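Local coordinates for cyanuric acid amidohydrolase (Azorhizobium caulinodans, PDB 4NQ3), which catalyses hydrolytic opening of the s-triazine ring of cyanuric acid, giving carboxybiuret, which decarboxylates to biuret on the route of atrazine breakdown, at residues A[129-134]-A[232-237]; A[193-198]-A[221-226]. All blocks are in the same frame, centred on the assembly; numbering follows the deposited sequence.

Contact 1. Residues A[129-134]-A[232-237]; sequences RMVAQA and LGHEIV
His234 ND1 is hydrogen-bonded to Thr114 OG1, and NE2 of the same ring to Gln127 NE2, while Val131 and Met130 close on the ring; its polar bonds thus go to Thr114 and Gln127, and the contact itself is made by packing. The motif is a beta-alpha-beta crossover. Helix 125-141 joins the parallel strands 106-113 and 150-157, and here it packs on strand 235-242, which lies between them in the mixed sheet. Val131 meets the imidazole over one face. Its CG2 stands 3.7 Å from the ring centroid and 21° off the normal, a CH-pi contact offset toward the rim, with His234 CD2 3.5 Å from Val131 CG2. Met130, a selenomethionine in this crystal, comes instead to the edge: SE is 75° off the normal and lies 3.9 Å from His234 CE1. Its CG is anti to the backbone N (chi1 -176°), which carries the selenium out from the helix to that edge. With two hydrogen bonds and a methyl on one face, the ring is probably fixed in its rotation. One turn on, the contact becomes purely apolar, where Ala134 CB rests 3.6 Å from Ile236 CD1 and 3.9 Å from Ile236 CG1.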
loop_
_atom_site.group_PDB
_atom_site.type_symbol
_atom_site.label_atom_id
_atom_site.label_comp_id
_atom_site.label_asym_id
_atom_site.label_seq_id
_atom_site.Cartn_x
_atom_site.Cartn_y
_atom_site.Cartn_z
ATOM N N ARG A 129 7.859 33.870 -3.714
ATOM C CA ARG A 129 8.440 35.093 -3.175
ATOM C C ARG A 129 8.686 34.950 -1.692
ATOM O O ARG A 129 9.677 35.461 -1.169
ATOM C CB ARG A 129 7.549 36.294 -3.451
ATOM C CG ARG A 129 7.437 36.661 -4.929
ATOM C CD ARG A 129 6.615 37.920 -5.047
ATOM N NE ARG A 129 5.802 37.955 -6.257
ATOM C CZ ARG A 129 6.272 38.152 -7.487
ATOM N NH1 ARG A 129 7.578 38.350 -7.700
ATOM N NH2 ARG A 129 5.425 38.153 -8.511
HETATM N N MSE A 130 7.792 34.237 -1.014
HETATM C CA MSE A 130 7.898 34.098 0.436
HETATM C C MSE A 130 9.184 33.357 0.788
HETATM O O MSE A 130 9.956 33.798 1.635
HETATM C CB MSE A 130 6.672 33.371 1.009
HETATM C CG MSE A 130 6.693 33.298 2.507
HETATM SE SE MSE A 130 5.077 32.575 3.296
HETATM C CE MSE A 130 3.812 33.847 2.556
ATOM N N VAL A 131 9.423 32.248 0.102
ATOM C CA VAL A 131 10.585 31.426 0.365
ATOM C C VAL A 131 11.851 32.166 -0.055
ATOM O O VAL A 131 12.843 32.182 0.685
ATOM C CB VAL A 131 10.464 30.079 -0.380
ATOM C CG1 VAL A 131 11.759 29.322 -0.356
ATOM C CG2 VAL A 131 9.340 29.238 0.232
ATOM N N ALA A 132 11.792 32.840 -1.202
ATOM C CA ALA A 132 12.938 33.597 -1.697
ATOM C C ALA A 132 13.427 34.599 -0.665
ATOM O O ALA A 132 14.633 34.709 -0.418
ATOM C CB ALA A 132 12.583 34.300 -2.968
ATOM N N GLN A 133 12.486 35.330 -0.068
ATOM C CA GLN A 133 12.802 36.315 0.958
ATOM C C GLN A 133 13.451 35.619 2.145
ATOM O O GLN A 133 14.467 36.092 2.660
ATOM C CB GLN A 133 11.553 37.095 1.385
ATOM C CG GLN A 133 11.311 38.383 0.561
ATOM C CD GLN A 133 9.831 38.852 0.540
ATOM O OE1 GLN A 133 8.967 38.311 1.250
ATOM N NE2 GLN A 133 9.541 39.842 -0.314
ATOM N N ALA A 134 12.846 34.523 2.607
ATOM C CA ALA A 134 13.409 33.766 3.721
ATOM C C ALA A 134 14.826 33.243 3.440
ATOM O O ALA A 134 15.721 33.329 4.299
ATOM C CB ALA A 134 12.506 32.617 4.072
ATOM N N LEU A 232 2.206 25.181 8.741
ATOM C CA LEU A 232 1.480 26.025 7.801
ATOM C C LEU A 232 2.384 27.009 7.066
ATOM O O LEU A 232 1.974 27.585 6.053
ATOM C CB LEU A 232 0.360 26.779 8.507
ATOM C CG LEU A 232 -0.687 25.829 9.077
ATOM C CD1 LEU A 232 -1.772 26.645 9.717
ATOM C CD2 LEU A 232 -1.245 24.874 7.987
ATOM N N GLY A 233 3.602 27.190 7.584
ATOM C CA GLY A 233 4.624 28.024 6.952
ATOM C C GLY A 233 5.835 27.259 6.411
ATOM O O GLY A 233 5.704 26.125 5.918
ATOM N N HIS A 234 7.008 27.889 6.464
ATOM C CA HIS A 234 8.239 27.265 5.965
ATOM C C HIS A 234 9.376 27.296 6.988
ATOM O O HIS A 234 9.461 28.222 7.799
ATOM C CB HIS A 234 8.733 27.957 4.683
ATOM C CG HIS A 234 7.707 28.067 3.600
ATOM N ND1 HIS A 234 6.750 29.056 3.582
ATOM C CD2 HIS A 234 7.488 27.314 2.496
ATOM C CE1 HIS A 234 5.985 28.908 2.513
ATOM N NE2 HIS A 234 6.411 27.858 1.835
ATOM N N GLU A 235 10.249 26.287 6.943
ATOM C CA GLU A 235 11.538 26.351 7.647
ATOM C C GLU A 235 12.635 26.367 6.602
ATOM O O GLU A 235 12.628 25.552 5.688
ATOM C CB GLU A 235 11.730 25.178 8.582
ATOM C CG GLU A 235 10.499 24.905 9.422
ATOM C CD GLU A 235 10.587 25.517 10.811
ATOM O OE1 GLU A 235 10.713 24.736 11.790
ATOM O OE2 GLU A 235 10.504 26.770 10.923
ATOM N N ILE A 236 13.568 27.300 6.723
ATOM C CA ILE A 236 14.669 27.387 5.783
ATOM C C ILE A 236 16.014 27.176 6.489
ATOM O O ILE A 236 16.289 27.780 7.540
ATOM C CB ILE A 236 14.680 28.736 5.070
ATOM C CG1 ILE A 236 13.533 28.807 4.065
ATOM C CG2 ILE A 236 15.992 28.945 4.341
ATOM C CD1 ILE A 236 12.213 29.098 4.693
ATOM N N VAL A 237 16.855 26.325 5.909
ATOM C CA VAL A 237 18.201 26.139 6.422
ATOM C C VAL A 237 19.172 26.204 5.268
ATOM O O VAL A 237 19.089 25.384 4.358
ATOM C CB VAL A 237 18.351 24.789 7.132
ATOM C CG1 VAL A 237 19.751 24.630 7.637
ATOM C CG2 VAL A 237 17.381 24.716 8.277
#

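Contact 2. Residues A[193-198]-A[221-226]. With BR8 (barbituric acid), chain C.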
loop_
_atom_site.group_PDB
_atom_site.type_symbol
_atom_site.label_atom_id
_atom_site.label_comp_id
_atom_site.label_asym_id
_atom_site.label_seq_id
_atom_site.Cartn_x
_atom_site.Cartn_y
_atom_site.Cartn_z
ATOM N N LEU A 193 11.771 27.106 -6.725
ATOM C CA LEU A 193 11.973 28.270 -7.584
ATOM C C LEU A 193 12.323 29.475 -6.732
ATOM O O LEU A 193 13.110 30.330 -7.134
ATOM C CB LEU A 193 10.730 28.546 -8.418
ATOM C CG LEU A 193 10.661 27.485 -9.504
ATOM C CD1 LEU A 193 9.351 27.542 -10.273
ATOM C CD2 LEU A 193 11.877 27.616 -10.397
ATOM N N GLY A 194 11.735 29.534 -5.541
ATOM C CA GLY A 194 12.049 30.581 -4.583
ATOM C C GLY A 194 13.520 30.535 -4.210
ATOM O O GLY A 194 14.185 31.578 -4.195
ATOM N N ILE A 195 14.038 29.337 -3.927
ATOM C CA ILE A 195 15.461 29.183 -3.678
ATOM C C ILE A 195 16.260 29.615 -4.908
ATOM O O ILE A 195 17.270 30.333 -4.802
ATOM C CB ILE A 195 15.819 27.729 -3.316
ATOM C CG1 ILE A 195 15.246 27.380 -1.945
ATOM C CG2 ILE A 195 17.324 27.524 -3.284
ATOM C CD1 ILE A 195 15.249 25.912 -1.657
ATOM N N ALA A 196 15.793 29.194 -6.078
ATOM C CA ALA A 196 16.497 29.520 -7.307
ATOM C C ALA A 196 16.527 31.041 -7.455
ATOM O O ALA A 196 17.578 31.646 -7.699
ATOM C CB ALA A 196 15.825 28.849 -8.518
ATOM N N LEU A 197 15.368 31.651 -7.251
ATOM C CA LEU A 197 15.236 33.083 -7.393
ATOM C C LEU A 197 16.191 33.784 -6.442
ATOM O O LEU A 197 16.782 34.796 -6.779
ATOM C CB LEU A 197 13.798 33.515 -7.134
ATOM C CG LEU A 197 13.606 35.027 -7.164
ATOM C CD1 LEU A 197 14.125 35.557 -8.464
ATOM C CD2 LEU A 197 12.142 35.358 -6.985
ATOM N N ALA A 198 16.326 33.251 -5.238
ATOM C CA ALA A 198 17.140 33.896 -4.224
ATOM C C ALA A 198 18.637 33.740 -4.497
ATOM O O ALA A 198 19.442 34.569 -4.059
ATOM C CB ALA A 198 16.791 33.339 -2.844
ATOM N N ALA A 221 20.319 24.017 -8.635
ATOM C CA ALA A 221 21.240 22.937 -8.296
ATOM C C ALA A 221 21.403 22.809 -6.775
ATOM O O ALA A 221 22.167 21.969 -6.293
ATOM C CB ALA A 221 22.594 23.175 -8.955
ATOM N N ARG A 222 20.694 23.632 -6.014
ATOM C CA ARG A 222 20.938 23.618 -4.594
ATOM C C ARG A 222 19.688 23.462 -3.746
ATOM O O ARG A 222 19.773 23.175 -2.541
ATOM C CB ARG A 222 21.701 24.879 -4.217
ATOM C CG ARG A 222 23.178 24.636 -4.444
ATOM C CD ARG A 222 23.972 25.873 -4.693
ATOM N NE ARG A 222 23.611 26.503 -5.950
ATOM C CZ ARG A 222 23.984 27.732 -6.262
ATOM N NH1 ARG A 222 24.744 28.410 -5.418
ATOM N NH2 ARG A 222 23.610 28.283 -7.404
ATOM N N ALA A 223 18.531 23.582 -4.388
ATOM C CA ALA A 223 17.256 23.455 -3.694
ATOM C C ALA A 223 17.011 22.031 -3.205
ATOM O O ALA A 223 17.220 21.065 -3.939
ATOM C CB ALA A 223 16.104 23.912 -4.606
ATOM N N SER A 224 16.579 21.907 -1.954
ATOM C CA SER A 224 16.067 20.637 -1.470
ATOM C C SER A 224 14.789 20.863 -0.656
ATOM O O SER A 224 14.832 21.363 0.451
ATOM C CB SER A 224 17.112 19.918 -0.646
ATOM O OG SER A 224 16.542 18.776 -0.038
ATOM N N CYS A 225 13.641 20.510 -1.217
ATOM C CA CYS A 225 12.372 20.816 -0.570
ATOM C C CYS A 225 11.608 19.591 -0.117
ATOM O O CYS A 225 11.531 18.591 -0.828
ATOM C CB CYS A 225 11.531 21.632 -1.518
ATOM S SG CYS A 225 12.483 23.061 -2.014
ATOM N N SER A 226 11.048 19.686 1.079
ATOM C CA SER A 226 10.339 18.590 1.716
ATOM C C SER A 226 9.017 19.126 2.268
ATOM O O SER A 226 8.995 20.094 3.049
ATOM C CB SER A 226 11.200 17.978 2.822
ATOM O OG SER A 226 10.516 16.956 3.510
HETATM N N1 BR8 C . 7.924 15.003 2.390
HETATM C C2 BR8 C . 8.409 13.998 3.153
HETATM O O2 BR8 C . 7.908 13.815 4.246
HETATM N N3 BR8 C . 9.426 13.208 2.696
HETATM C C4 BR8 C . 10.007 13.403 1.417
HETATM O O4 BR8 C . 10.913 12.669 1.038
HETATM C C5 BR8 C . 9.578 14.530 0.474
HETATM C C6 BR8 C . 8.438 15.297 1.131
HETATM O O8 BR8 C . 7.930 16.219 0.534
#
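Over one face of the flat barbituric acid ring stands Ser226 OG, about 3.4 Å above the plane, closest to N1 at 3.4 Å and to the carbonyl carbon C6 at 3.6 Å. The ligand is also hydrogen-bonded to Arg52, Gly80, Arg188, Ser227, Arg314 and Gly334. Ser226 is the nucleophile, and its OG is also hydrogen-bonded to Lys156 NZ, completing the Ser-Lys dyad; a position above the ring is consistent with attack on a carbonyl carbon. The strand that carries it, 223-227, is the second parallel strand of a beta-alpha-beta crossover from strand 150-157. Helix 180-199 of that crossover packs on it nearly antiparallel, at 152° with the local axes 8.4 Å apart. Ile195 makes this helix-strand contact. CG1 lies beside its backbone N and the chain is extended beyond it (chi2 166°), which sends CD1 to the strand, 3.7 Å from Ala223 CB and 4.0 Å from Cys225 SG. Replacing Ile195 with an alanine would probably open a gap above Ala223 and deprive Cys225 of a helix-side neighbour. Val153 and Val155 of strand 150-157 and Val135 of helix 125-141 also touch this side chain. Ala223 and Cys225 point toward the helix, whereas Ser224 points away, its OG hydrogen-bonded to Gln154 OE1. The second branch of Ile195 ends with CG2 4.0 Å from Ala223 CB.

In the fold
Of the four segments, the chain reaches 129-134 on helix 125-141 first, crosses strand 150-157, runs through helix 180-199 and arrives at strand 223-227, where contact 2 closes a short loop. Strand 235-242 follows directly and closes the longer loop of contact 1, so contact 2 is nested inside contact 1, their centres about 10 Å apart. Both contacts lay a helix on the same four-stranded sheet: 129-134 over an inner strand, 193-198 over an outermost one. The two helices also meet each other, with Ala132 CB 3.4 Å from Gly194 O. The contacts thus tie two helices and two strands into one layered unit, consistent with the second of the three repeating units.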